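Local structure of vinylacetyl-CoA Delta-isomerase (Nitrosopumilus maritimus SCM1, 6VJR) at residues 444-447 with 448-452; 286-289 with 290-293; 365-368 with 369-372; 356-359 with 360-363; 102-105 with 106-110. The protein probably converts 4-hydroxybutyryl-CoA to crotonyl-CoA and isomerises vinylacetyl-CoA, as a flavoprotein that carries FAD and a [4Fe-4S] cluster. All blocks are in the same frame, centred on the assembly; numbering follows the deposited sequence.

Overall arrangement
From the N terminus, contact 5 (102-105 with 106-110) comes first, within helix 101-121; contact 2 (286-289 with 290-293) follows at the end of helix 278-292. Contact 4 starts helix 359-369, contact 3 ends it, and contact 1 is the link between helices 437-446 and 451-461. Each joins consecutive residues and closes no more than a helical turn or a tight bend, so the five run in series without nesting or crossing. Contact 2 is the hub: it touches contact 5 through Asp105, contact 4 through Asn357 and Gln363, contact 3 through Lys366 and Val369, and contact 1 through Ala448. Lys366 also bonds contact 3 to contact 1.

Contact 1: 444-447 with 448-452; sequences SMHG and AGSPQ. With FAD (flavin-adenine dinucleotide), chain F.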
loop_
_atom_site.group_PDB
_atom_site.type_symbol
_atom_site.label_atom_id
_atom_site.label_comp_id
_atom_site.label_asym_id
_atom_site.label_seq_id
_atom_site.Cartn_x
_atom_site.Cartn_y
_atom_site.Cartn_z
ATOM N N SER A 444 15.094 -2.436 11.694
ATOM C CA SER A 444 14.739 -1.659 10.510
ATOM C C SER A 444 13.787 -0.521 10.882
ATOM O O SER A 444 13.855 0.598 10.382
ATOM C CB SER A 444 14.177 -2.548 9.395
ATOM O OG SER A 444 15.207 -3.378 8.882
ATOM N N MET A 445 12.824 -0.811 11.759
ATOM C CA MET A 445 11.882 0.184 12.234
ATOM C C MET A 445 12.539 1.304 13.046
ATOM O O MET A 445 12.249 2.478 12.784
ATOM C CB MET A 445 10.816 -0.516 13.090
ATOM C CG MET A 445 9.743 0.378 13.744
ATOM S SD MET A 445 8.796 1.328 12.566
ATOM C CE MET A 445 7.745 0.049 11.867
ATOM N N HIS A 446 13.392 0.961 14.020
ATOM C CA HIS A 446 13.835 1.941 15.031
ATOM C C HIS A 446 15.297 2.386 14.926
ATOM O O HIS A 446 15.685 3.390 15.503
ATOM C CB HIS A 446 13.585 1.429 16.451
ATOM C CG HIS A 446 12.115 1.426 16.773
ATOM N ND1 HIS A 446 11.394 2.593 16.779
ATOM C CD2 HIS A 446 11.253 0.442 16.968
ATOM C CE1 HIS A 446 10.124 2.318 17.056
ATOM N NE2 HIS A 446 10.003 0.995 17.189
ATOM N N GLY A 447 16.106 1.617 14.262
ATOM C CA GLY A 447 17.523 1.948 14.178
ATOM C C GLY A 447 17.786 3.321 13.537
ATOM O O GLY A 447 17.190 3.689 12.538
ATOM N N ALA A 448 18.642 4.129 14.176
ATOM C CA ALA A 448 18.873 5.541 13.835
ATOM C C ALA A 448 17.597 6.390 13.866
ATOM O O ALA A 448 17.498 7.436 13.206
ATOM C CB ALA A 448 19.523 5.692 12.492
ATOM N N GLY A 449 16.649 5.964 14.674
ATOM C CA GLY A 449 15.446 6.731 14.907
ATOM C C GLY A 449 14.206 6.073 14.312
ATOM O O GLY A 449 14.204 5.480 13.233
ATOM N N SER A 450 13.111 6.262 15.032
ATOM C CA SER A 450 11.817 5.762 14.634
ATOM C C SER A 450 11.338 6.484 13.368
ATOM O O SER A 450 11.836 7.570 13.030
ATOM C CB SER A 450 10.853 5.937 15.749
ATOM O OG SER A 450 11.307 5.379 16.973
ATOM N N PRO A 451 10.275 6.003 12.679
ATOM C CA PRO A 451 9.830 6.606 11.431
ATOM C C PRO A 451 9.603 8.117 11.521
ATOM O O PRO A 451 9.950 8.880 10.611
ATOM C CB PRO A 451 8.527 5.867 11.104
ATOM C CG PRO A 451 8.789 4.476 11.672
ATOM C CD PRO A 451 9.658 4.688 12.881
ATOM N N GLN A 452 9.019 8.582 12.623
ATOM C CA GLN A 452 8.647 9.987 12.707
ATOM C C GLN A 452 9.884 10.875 12.628
ATOM O O GLN A 452 9.801 11.985 12.113
ATOM C CB GLN A 452 7.821 10.284 13.953
ATOM C CG GLN A 452 7.236 11.691 13.977
ATOM C CD GLN A 452 6.174 11.963 12.925
ATOM O OE1 GLN A 452 5.753 11.141 12.085
ATOM N NE2 GLN A 452 5.817 13.220 12.902
HETATM P PA FAD F . 10.749 5.713 21.601
HETATM O O1A FAD F . 11.440 7.005 21.448
HETATM O O2A FAD F . 10.197 5.386 22.930
HETATM O O5B FAD F . 9.715 5.620 20.393
HETATM C C5B FAD F . 8.413 5.003 20.542
HETATM C C4B FAD F . 7.422 5.786 19.731
HETATM O O4B FAD F . 7.183 7.065 20.369
HETATM C C3B FAD F . 7.807 6.101 18.273
HETATM O O3B FAD F . 6.652 6.043 17.431
HETATM C C2B FAD F . 8.326 7.531 18.357
HETATM O O2B FAD F . 8.290 8.292 17.159
HETATM C C1B FAD F . 7.404 8.112 19.433
HETATM N N9A FAD F . 7.994 9.221 20.172
HETATM C C8A FAD F . 9.049 9.228 21.059
HETATM N N7A FAD F . 9.318 10.395 21.587
HETATM C C5A FAD F . 8.395 11.234 20.992
HETATM C C6A FAD F . 8.157 12.618 21.128
HETATM N N6A FAD F . 8.834 13.388 21.981
HETATM N N1A FAD F . 7.201 13.168 20.344
HETATM C C2A FAD F . 6.504 12.362 19.523
HETATM N N3A FAD F . 6.606 11.049 19.333
HETATM C C4A FAD F . 7.587 10.530 20.098
HETATM N N1 FAD F . 21.006 2.975 19.551
HETATM C C2 FAD F . 22.335 3.213 19.808
HETATM O O2 FAD F . 22.740 4.275 20.305
HETATM N N3 FAD F . 23.263 2.259 19.435
HETATM C C4 FAD F . 23.000 1.051 18.856
HETATM O O4 FAD F . 23.875 0.225 18.661
HETATM C C4X FAD F . 21.581 0.777 18.685
HETATM N N5 FAD F . 21.223 -0.397 18.153
HETATM C C5X FAD F . 19.887 -0.733 18.203
HETATM C C6 FAD F . 19.471 -2.032 17.880
HETATM C C7 FAD F . 18.142 -2.417 17.965
HETATM C C7M FAD F . 17.755 -3.854 17.710
HETATM C C8 FAD F . 17.159 -1.445 18.241
HETATM C C8M FAD F . 15.703 -1.809 18.229
HETATM C C9 FAD F . 17.528 -0.142 18.477
HETATM C C9A FAD F . 18.898 0.222 18.495
HETATM N N10 FAD F . 19.314 1.503 18.854
HETATM C C10 FAD F . 20.661 1.807 19.054
HETATM C "C1'" FAD F . 18.278 2.389 19.420
HETATM C "C2'" FAD F . 17.385 3.144 18.466
HETATM O "O2'" FAD F . 18.118 4.274 17.991
HETATM C "C3'" FAD F . 16.109 3.595 19.192
HETATM O "O3'" FAD F . 15.355 2.420 19.423
HETATM C "C4'" FAD F . 15.305 4.695 18.481
HETATM O "O4'" FAD F . 16.004 5.946 18.529
HETATM C "C5'" FAD F . 13.924 4.889 19.080
HETATM O "O5'" FAD F . 14.041 5.206 20.457
HETATM P P FAD F . 13.292 4.378 21.542
HETATM O O1P FAD F . 13.592 2.948 21.453
HETATM O O2P FAD F . 13.519 5.066 22.823
HETATM O O3P FAD F . 11.728 4.485 21.207
#
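The FAD pocket is bordered here by the bend between helices 437-446 and 451-461, where His446 turns its ring to Ser450 and its carbonyl to Gly449. Ser450 OG sits at the edge of the imidazole, in its plane, 2.8 Å from His446 ND1; either of the two could donate. A first torsion that sets the hydroxyl anti to the carbonyl carbon of Ser450 (chi1 -53°) aims it at the ring. The other ring nitrogen, His446 NE2, bonds to Gln381 O of the second subunit, so the imidazole is held from both of its nitrogens and its rotation is fixed. Met445 CG lies over one face of the ring, offset toward the rim.

The backbone makes a type II beta turn from His446 to Gly449, closed by Gly449 N to His446 O at 2.9 Å. At Gly449 the positive phi (111°) would push a side chain into the preceding carbonyl oxygen, so glycine suits the place. Beyond the turn the Met445 chain, bent at chi2 and chi3, crosses Pro451 at about a right angle and brings SD to 3.3 Å from Pro451 CG.

FAD runs along this bend. Its C4' lies 3.3 Å from His446 O, its C5' lies 3.4 Å from Ser450 OG, and farther along Gln452 CB approaches the ribose oxygen O2B at 3.8 Å. Asp382 of the second subunit bonds to the same cofactor, and Lys366 reaches the carbonyls of Ser444 and Gly447 from helix 359-369.

Contact 2: 286-289 with 290-293; sequences TCYH and RRSY. With FE (Fe (III) ion), chain I; SF4 (iron/sulfur cluster), chain E.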
loop_
_atom_site.group_PDB
_atom_site.type_symbol
_atom_site.label_atom_id
_atom_site.label_comp_id
_atom_site.label_asym_id
_atom_site.label_seq_id
_atom_site.Cartn_x
_atom_site.Cartn_y
_atom_site.Cartn_z
ATOM N N THR A 286 23.100 10.164 12.321
ATOM C CA THR A 286 21.910 9.606 11.703
ATOM C C THR A 286 21.943 9.707 10.180
ATOM O O THR A 286 21.397 8.834 9.500
ATOM C CB THR A 286 20.596 10.136 12.287
ATOM O OG1 THR A 286 20.487 11.548 12.094
ATOM C CG2 THR A 286 20.452 9.745 13.746
ATOM N N CYS A 287 22.529 10.759 9.632
ATOM C CA CYS A 287 22.684 10.877 8.193
ATOM C C CYS A 287 23.423 9.650 7.654
ATOM O O CYS A 287 22.969 9.027 6.696
ATOM C CB CYS A 287 23.455 12.152 7.887
ATOM S SG CYS A 287 23.703 12.477 6.129
ATOM N N TYR A 288 24.603 9.340 8.212
ATOM C CA TYR A 288 25.307 8.152 7.775
ATOM C C TYR A 288 24.484 6.897 8.012
ATOM O O TYR A 288 24.362 6.009 7.141
ATOM C CB TYR A 288 26.642 8.002 8.493
ATOM C CG TYR A 288 27.743 8.990 8.110
ATOM C CD1 TYR A 288 28.330 8.993 6.860
ATOM C CD2 TYR A 288 28.125 9.987 8.996
ATOM C CE1 TYR A 288 29.316 9.893 6.541
ATOM C CE2 TYR A 288 29.133 10.878 8.696
ATOM C CZ TYR A 288 29.677 10.890 7.431
ATOM O OH TYR A 288 30.679 11.779 7.122
ATOM N N HIS A 289 24.024 6.757 9.253
ATOM C CA HIS A 289 23.488 5.474 9.665
ATOM C C HIS A 289 22.179 5.131 8.940
ATOM O O HIS A 289 21.950 3.953 8.641
ATOM C CB HIS A 289 23.363 5.362 11.172
ATOM C CG HIS A 289 23.313 3.939 11.614
ATOM N ND1 HIS A 289 24.324 3.028 11.411
ATOM C CD2 HIS A 289 22.306 3.251 12.189
ATOM C CE1 HIS A 289 23.898 1.830 11.863
ATOM N NE2 HIS A 289 22.668 1.951 12.344
ATOM N N ARG A 290 21.379 6.141 8.599
ATOM C CA ARG A 290 20.106 5.930 7.910
ATOM C C ARG A 290 20.319 5.324 6.521
ATOM O O ARG A 290 19.432 4.682 5.995
ATOM C CB ARG A 290 19.288 7.220 7.900
ATOM C CG ARG A 290 18.623 7.416 9.254
ATOM C CD ARG A 290 17.843 8.673 9.414
ATOM N NE ARG A 290 17.339 8.783 10.780
ATOM C CZ ARG A 290 17.006 9.922 11.360
ATOM N NH1 ARG A 290 16.851 11.010 10.644
ATOM N NH2 ARG A 290 16.876 9.972 12.657
ATOM N N ARG A 291 21.520 5.438 5.930
ATOM C CA ARG A 291 21.767 4.705 4.695
ATOM C C ARG A 291 22.768 3.547 4.827
ATOM O O ARG A 291 23.012 2.835 3.839
ATOM C CB ARG A 291 22.051 5.581 3.492
ATOM C CG ARG A 291 23.154 6.589 3.579
ATOM C CD ARG A 291 24.569 6.064 3.250
ATOM N NE ARG A 291 25.257 5.521 4.417
ATOM C CZ ARG A 291 26.598 5.319 4.485
ATOM N NH1 ARG A 291 27.395 5.452 3.408
ATOM N NH2 ARG A 291 27.123 4.941 5.630
ATOM N N SER A 292 23.241 3.266 6.047
ATOM C CA SER A 292 23.878 1.996 6.350
ATOM C C SER A 292 22.901 0.836 6.271
ATOM O O SER A 292 23.333 -0.327 6.168
ATOM C CB SER A 292 24.632 2.082 7.673
ATOM O OG SER A 292 25.800 2.888 7.465
ATOM N N TYR A 293 21.598 1.163 6.278
ATOM C CA TYR A 293 20.530 0.164 6.145
ATOM C C TYR A 293 20.515 -0.538 4.790
ATOM O O TYR A 293 19.728 -1.451 4.598
ATOM C CB TYR A 293 19.131 0.689 6.523
ATOM C CG TYR A 293 19.107 0.918 8.015
ATOM C CD1 TYR A 293 18.759 -0.110 8.879
ATOM C CD2 TYR A 293 19.482 2.129 8.554
ATOM C CE1 TYR A 293 18.858 0.019 10.242
ATOM C CE2 TYR A 293 19.586 2.289 9.922
ATOM C CZ TYR A 293 19.323 1.220 10.753
ATOM O OH TYR A 293 19.526 1.339 12.069
HETATM FE FE FE I . 21.055 0.503 13.041
HETATM FE FE1 SF4 E . 22.871 -1.518 11.694
HETATM FE FE2 SF4 E . 22.610 -3.470 9.777
HETATM FE FE3 SF4 E . 23.671 -4.067 12.076
HETATM FE FE4 SF4 E . 25.102 -2.670 10.288
HETATM S S1 SF4 E . 24.486 -4.816 10.118
HETATM S S2 SF4 E . 24.888 -2.198 12.580
HETATM S S3 SF4 E . 23.411 -1.321 9.420
HETATM S S4 SF4 E . 21.547 -3.296 11.797
#
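Tyr288 O is gripped by both the backbone and the side chain of Arg291. Arg291 NE comes in at 2.9 Å from Tyr288 O, in the carbonyl plane on a lone pair, while Arg291 N bonds to the same oxygen at 3.1 Å. Two further weak bonds, from Arg291 NH2 and Ser292 N, reach it too. With Arg291 CG between the backbone N and the carbonyl carbon (chi1 55°), two more bends in the chain carry NE round to the oxygen; the far end goes on to Gln83 and Ser344.

Two residues before Tyr288, Thr286 O takes a bond from Arg290 N at 2.8 Å. The extended Arg290 side chain runs beside Thr286, pointing the same way, and lays one face of its guanidinium over Thr286 CB, which is centred 3.6 Å above the plane. Arg290 then hands its N-H groups to Ala448 O and Gln363 OE1.

At the other end of the stretch, His289 and Tyr293 converge on the iron(III) ion, with NE2 of His289 at 2.3 Å from the metal and OH of Tyr293 at 2.0 Å. Their rings meet obliquely, planes 75° apart. His289 ND1, on the far side of the imidazole from the iron, is bonded by Asp105, a second-shell residue that fixes the ring's rotation and also holds Ser292 OG. His289 CE1 lies 3.5 Å from FE1 of the [4Fe-4S] cluster. His289 from the last turn of helix 278-292 and Tyr293 just beyond it, together with Glu443, contribute the protein ligands of the iron(III) site beside that cluster.

Contact 3: 365-368 with 369-372; sequences CKHN and VTRF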
loop_
_atom_site.group_PDB
_atom_site.type_symbol
_atom_site.label_atom_id
_atom_site.label_comp_id
_atom_site.label_asym_id
_atom_site.label_seq_id
_atom_site.Cartn_x
_atom_site.Cartn_y
_atom_site.Cartn_z
ATOM N N CYS A 365 16.033 6.330 2.213
ATOM C CA CYS A 365 16.494 4.967 2.387
ATOM C C CYS A 365 15.879 4.377 3.661
ATOM O O CYS A 365 15.186 3.360 3.658
ATOM C CB CYS A 365 18.006 4.918 2.426
ATOM S SG CYS A 365 18.666 3.250 2.687
ATOM N N LYS A 366 16.120 5.021 4.782
ATOM C CA LYS A 366 15.660 4.502 6.067
ATOM C C LYS A 366 14.133 4.450 6.122
ATOM O O LYS A 366 13.575 3.505 6.667
ATOM C CB LYS A 366 16.245 5.380 7.171
ATOM C CG LYS A 366 15.444 5.310 8.441
ATOM C CD LYS A 366 15.605 4.014 9.213
ATOM C CE LYS A 366 14.853 4.173 10.469
ATOM N NZ LYS A 366 14.770 2.997 11.302
ATOM N N HIS A 367 13.455 5.473 5.605
ATOM C CA HIS A 367 11.989 5.454 5.691
ATOM C C HIS A 367 11.414 4.252 4.956
ATOM O O HIS A 367 10.453 3.627 5.443
ATOM C CB HIS A 367 11.373 6.791 5.316
ATOM C CG HIS A 367 10.102 7.067 6.033
ATOM N ND1 HIS A 367 10.082 7.167 7.411
ATOM C CD2 HIS A 367 8.832 7.218 5.627
ATOM C CE1 HIS A 367 8.817 7.454 7.786
ATOM N NE2 HIS A 367 8.054 7.472 6.728
ATOM N N ASN A 368 11.978 3.932 3.783
ATOM C CA ASN A 368 11.592 2.721 3.080
ATOM C C ASN A 368 11.914 1.462 3.891
ATOM O O ASN A 368 11.172 0.474 3.844
ATOM C CB ASN A 368 12.097 2.705 1.648
ATOM C CG ASN A 368 11.357 3.698 0.791
ATOM O OD1 ASN A 368 10.115 3.774 0.833
ATOM N ND2 ASN A 368 12.074 4.455 -0.020
ATOM N N VAL A 369 13.103 1.447 4.514
ATOM C CA VAL A 369 13.504 0.347 5.394
ATOM C C VAL A 369 12.464 0.083 6.492
ATOM O O VAL A 369 12.279 -1.064 6.905
ATOM C CB VAL A 369 14.918 0.607 5.949
ATOM C CG1 VAL A 369 15.301 -0.268 7.129
ATOM C CG2 VAL A 369 15.930 0.463 4.834
ATOM N N THR A 370 11.778 1.134 6.982
ATOM C CA THR A 370 10.778 0.974 8.056
ATOM C C THR A 370 9.534 0.227 7.571
ATOM O O THR A 370 8.733 -0.216 8.418
ATOM C CB THR A 370 10.376 2.282 8.756
ATOM O OG1 THR A 370 9.510 3.032 7.895
ATOM C CG2 THR A 370 11.586 3.087 9.240
ATOM N N ARG A 371 9.374 0.134 6.244
ATOM C CA ARG A 371 8.183 -0.439 5.614
ATOM C C ARG A 371 8.467 -1.797 4.960
ATOM O O ARG A 371 7.776 -2.781 5.206
ATOM C CB ARG A 371 7.665 0.569 4.576
ATOM C CG ARG A 371 7.143 1.859 5.184
ATOM C CD ARG A 371 6.814 2.910 4.143
ATOM N NE ARG A 371 6.133 4.053 4.745
ATOM C CZ ARG A 371 5.737 5.141 4.103
ATOM N NH1 ARG A 371 5.960 5.286 2.828
ATOM N NH2 ARG A 371 5.087 6.098 4.737
ATOM N N PHE A 372 9.434 -1.820 4.056
ATOM C CA PHE A 372 9.510 -2.906 3.083
ATOM C C PHE A 372 9.915 -4.248 3.702
ATOM O O PHE A 372 9.420 -5.296 3.240
ATOM C CB PHE A 372 10.382 -2.582 1.877
ATOM C CG PHE A 372 9.885 -1.420 1.052
ATOM C CD1 PHE A 372 8.570 -0.930 1.160
ATOM C CD2 PHE A 372 10.733 -0.812 0.123
ATOM C CE1 PHE A 372 8.160 0.148 0.389
ATOM C CE2 PHE A 372 10.287 0.238 -0.655
ATOM C CZ PHE A 372 8.996 0.720 -0.507
HETATM O O HOH W 1 5.837 6.125 7.671
HETATM O O HOH W 2 7.346 3.843 0.777
#
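Thr370 OG1 donates to His367 O at 2.7 Å, the proton of the hydroxyl going to a carbonyl that also takes a weak bond from Thr370 N. Asn368 O accepts twice, from Phe372 N at 2.9 Å and from Arg371 N at 3.0 Å. Earlier in the turn, Cys365 O accepts from Val369 N and Lys366 O from Thr370 N.

The Asn368 amide lies nearly parallel to the Phe372 ring, 14° between planes, with OD1 3.5 Å from Phe372 CZ. That oxygen accepts a hydrogen bond from water 2, which accepts from Arg371 NH1, and it also bonds to His331 of the third subunit; ND2 goes to Thr335 there. His367 CD2 lies over one face of the Arg371 guanidinium. His367 ND1 is hydrogen-bonded to Gln454 OE1 and NE2 to Arg455 NH1, while water 1 accepts from Arg371 NH2. Glu328 of the third subunit makes a salt bridge with Arg371.

The i to i+3 bonds beside the i to i+4 ones fit the last turn of helix 359-369, where it passes into helix 372-384 against the third subunit.

Contact 4: 356-359 with 360-363; sequences LNDD and MLAQ
Asp359 reaches across to the Gln363 side chain, one helical turn on, and their carboxylate and amide planes lie only 23° apart. Gln363 NE2 donates to Asp359 OD1 at 2.8 Å, approaching from above the carboxylate plane. The same nitrogen also reaches Asp359 O at 3.3 Å, and Gln363 N bonds to that carbonyl as well, so the oxygen takes two donors from one residue. A bend at chi2 (-52°) folds the glutamine back over this carbonyl. Water 3 bridges the pair, donating to Asp359 OD2 and accepting weakly from Gln363 NE2. Gln457 also bonds to Asp359 OD1, and Gln363 OE1 is engaged by Arg290.

Asp358 works on the backbone. Its OD1 accepts from Leu361 N at 3.0 Å, in a nearly straight bond that meets the oxygen on its anti side, 32° out of the carboxylate plane. The Leu361 side chain crosses this carboxylate, its CG 3.7 Å from OD1. Asp358 O takes Ala362 N, while its OD2 makes a salt bridge with Arg493. Asn357 ND2 lies 3.6 Å from Ala362 CB and bonds to Ser343 and Cys287.

Asp358 is the N-cap of helix 359-369, and its carboxylate accepts the classic capping bond from the amide three residues on.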
loop_
_atom_site.group_PDB
_atom_site.type_symbol
_atom_site.label_atom_id
_atom_site.label_comp_id
_atom_site.label_asym_id
_atom_site.label_seq_id
_atom_site.Cartn_x
_atom_site.Cartn_y
_atom_site.Cartn_z
ATOM N N LEU A 356 30.370 13.418 3.767
ATOM C CA LEU A 356 29.052 13.110 4.326
ATOM C C LEU A 356 28.091 12.802 3.188
ATOM O O LEU A 356 27.993 13.544 2.216
ATOM C CB LEU A 356 28.609 14.333 5.135
ATOM C CG LEU A 356 27.238 14.233 5.812
ATOM C CD1 LEU A 356 27.283 13.209 6.936
ATOM C CD2 LEU A 356 26.791 15.550 6.339
ATOM N N ASN A 357 27.344 11.707 3.311
ATOM C CA ASN A 357 26.349 11.341 2.333
ATOM C C ASN A 357 25.177 12.331 2.362
ATOM O O ASN A 357 25.008 13.133 3.277
ATOM C CB ASN A 357 25.848 9.925 2.609
ATOM C CG ASN A 357 25.284 9.829 4.000
ATOM O OD1 ASN A 357 25.986 9.968 5.004
ATOM N ND2 ASN A 357 23.991 9.606 4.075
ATOM N N ASP A 358 24.372 12.292 1.292
ATOM C CA ASP A 358 23.214 13.146 1.120
ATOM C C ASP A 358 22.155 12.837 2.161
ATOM O O ASP A 358 21.565 11.760 2.167
ATOM C CB ASP A 358 22.605 13.009 -0.266
ATOM C CG ASP A 358 21.534 14.047 -0.547
ATOM O OD1 ASP A 358 20.501 14.018 0.153
ATOM O OD2 ASP A 358 21.758 14.908 -1.447
ATOM N N ASP A 359 21.896 13.812 3.028
ATOM C CA ASP A 359 20.988 13.601 4.156
ATOM C C ASP A 359 19.556 13.280 3.707
ATOM O O ASP A 359 18.936 12.368 4.249
ATOM C CB ASP A 359 21.003 14.813 5.062
ATOM C CG ASP A 359 20.298 14.585 6.383
ATOM O OD1 ASP A 359 19.050 14.463 6.341
ATOM O OD2 ASP A 359 21.013 14.520 7.392
ATOM N N MET A 360 19.033 14.026 2.755
ATOM C CA MET A 360 17.681 13.814 2.289
ATOM C C MET A 360 17.523 12.386 1.784
ATOM O O MET A 360 16.592 11.697 2.170
ATOM C CB MET A 360 17.271 14.819 1.205
ATOM C CG MET A 360 15.939 14.490 0.602
ATOM S SD MET A 360 14.515 14.737 1.652
ATOM C CE MET A 360 14.032 16.401 1.157
ATOM N N LEU A 361 18.448 11.942 0.948
ATOM C CA LEU A 361 18.324 10.605 0.397
ATOM C C LEU A 361 18.535 9.502 1.439
ATOM O O LEU A 361 17.958 8.427 1.298
ATOM C CB LEU A 361 19.229 10.454 -0.803
ATOM C CG LEU A 361 18.921 11.380 -1.972
ATOM C CD1 LEU A 361 19.985 11.308 -3.031
ATOM C CD2 LEU A 361 17.590 10.948 -2.561
ATOM N N ALA A 362 19.344 9.776 2.478
ATOM C CA ALA A 362 19.442 8.865 3.607
ATOM C C ALA A 362 18.074 8.716 4.278
ATOM O O ALA A 362 17.732 7.627 4.713
ATOM C CB ALA A 362 20.467 9.309 4.592
ATOM N N GLN A 363 17.324 9.809 4.442
ATOM C CA GLN A 363 16.006 9.716 5.087
ATOM C C GLN A 363 15.116 8.791 4.289
ATOM O O GLN A 363 14.336 8.009 4.841
ATOM C CB GLN A 363 15.350 11.082 5.234
ATOM C CG GLN A 363 16.197 12.153 5.887
ATOM C CD GLN A 363 16.777 11.713 7.192
ATOM O OE1 GLN A 363 16.097 11.071 8.020
ATOM N NE2 GLN A 363 18.034 12.094 7.397
HETATM O O HOH W 3 19.859 13.044 9.633
#

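Contact 5: 102-105 with 106-110; sequences VGMD and AMNSL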
loop_
_atom_site.group_PDB
_atom_site.type_symbol
_atom_site.label_atom_id
_atom_site.label_comp_id
_atom_site.label_asym_id
_atom_site.label_seq_id
_atom_site.Cartn_x
_atom_site.Cartn_y
_atom_site.Cartn_z
ATOM N N VAL A 102 27.713 0.758 13.334
ATOM C CA VAL A 102 27.381 1.866 14.230
ATOM C C VAL A 102 28.623 2.690 14.572
ATOM O O VAL A 102 28.643 3.940 14.510
ATOM C CB VAL A 102 26.694 1.360 15.512
ATOM C CG1 VAL A 102 26.041 2.514 16.226
ATOM C CG2 VAL A 102 25.673 0.288 15.227
ATOM N N GLY A 103 29.703 1.976 14.904
ATOM C CA GLY A 103 30.961 2.637 15.259
ATOM C C GLY A 103 31.576 3.383 14.077
ATOM O O GLY A 103 32.159 4.467 14.236
ATOM N N MET A 104 31.463 2.794 12.877
ATOM C CA MET A 104 31.956 3.444 11.668
ATOM C C MET A 104 31.240 4.768 11.417
ATOM O O MET A 104 31.883 5.799 11.236
ATOM C CB MET A 104 31.768 2.511 10.471
ATOM C CG MET A 104 32.201 3.061 9.153
ATOM S SD MET A 104 31.860 1.900 7.804
ATOM C CE MET A 104 30.080 1.971 7.764
ATOM N N ASP A 105 29.899 4.765 11.576
ATOM C CA ASP A 105 29.104 5.970 11.373
ATOM C C ASP A 105 29.372 6.998 12.487
ATOM O O ASP A 105 29.414 8.210 12.239
ATOM C CB ASP A 105 27.661 5.521 11.193
ATOM C CG ASP A 105 27.397 4.707 9.915
ATOM O OD1 ASP A 105 28.139 4.896 8.905
ATOM O OD2 ASP A 105 26.402 3.935 9.884
ATOM N N ALA A 106 29.518 6.521 13.725
ATOM C CA ALA A 106 29.876 7.385 14.842
ATOM C C ALA A 106 31.205 8.093 14.571
ATOM O O ALA A 106 31.287 9.310 14.752
ATOM C CB ALA A 106 29.947 6.577 16.133
ATOM N N MET A 107 32.212 7.351 14.108
ATOM C CA MET A 107 33.547 7.926 13.909
ATOM C C MET A 107 33.518 8.965 12.789
ATOM O O MET A 107 34.143 10.022 12.875
ATOM C CB MET A 107 34.605 6.848 13.675
ATOM C CG MET A 107 34.814 6.100 14.985
ATOM S SD MET A 107 36.403 5.337 15.199
ATOM C CE MET A 107 36.073 4.110 13.950
ATOM N N ASN A 108 32.824 8.620 11.702
ATOM C CA ASN A 108 32.719 9.520 10.569
ATOM C C ASN A 108 32.037 10.831 11.003
ATOM O O ASN A 108 32.466 11.906 10.639
ATOM C CB ASN A 108 32.100 8.804 9.379
ATOM C CG ASN A 108 33.157 8.046 8.588
ATOM O OD1 ASN A 108 33.744 8.563 7.637
ATOM N ND2 ASN A 108 33.438 6.821 8.990
ATOM N N SER A 109 30.946 10.730 11.761
ATOM C CA SER A 109 30.228 11.906 12.223
ATOM C C SER A 109 31.045 12.737 13.217
ATOM O O SER A 109 31.025 13.981 13.201
ATOM C CB SER A 109 28.854 11.492 12.756
ATOM O OG SER A 109 28.905 10.667 13.914
ATOM N N LEU A 110 31.773 12.061 14.106
ATOM C CA LEU A 110 32.637 12.768 15.052
ATOM C C LEU A 110 33.778 13.490 14.368
ATOM O O LEU A 110 34.190 14.537 14.851
ATOM C CB LEU A 110 33.164 11.821 16.100
ATOM C CG LEU A 110 32.168 11.452 17.181
ATOM C CD1 LEU A 110 32.656 10.226 17.925
ATOM C CD2 LEU A 110 31.910 12.628 18.131
#
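Two donors of Asn108 converge on Met104 O: Asn108 N at 3.0 Å along the helix, and Asn108 ND2 at 2.9 Å. The side-chain bond is nearly straight, 174° at the hydrogen, with the oxygen in the amide plane of Asn108; seen from the carbonyl, the donor stands 44° above the plane. Asn108 OD1 accepts from Ala74 N, and ND2 also bonds to His72 O. The other backbone bonds are regular i to i+4 pairs: Ala106 N to Val102 O at 2.8 Å, Met107 N to Gly103 O, and Ser109 N to Asp105 O. In one of its two conformers Ser109 OG lies 3.0 Å from Asp105 O and 2.9 Å from Ala106 O; which oxygen it serves is not settled.

The van der Waals contacts set side-chain carbons against carbonyl oxygens. Met107 CG comes to 3.2 Å from Gly103 O, and Ala106 CB sits 3.4 Å from Val102 O. Beyond the helix, Met107 packs on Phe129 and Phe132 of helix 125-139, and Val102 touches both the cluster and FAD.

The carboxylate of Asp105 joins the iron ligand His289 to this helix, and would probably make that imidazole a more electron-rich donor.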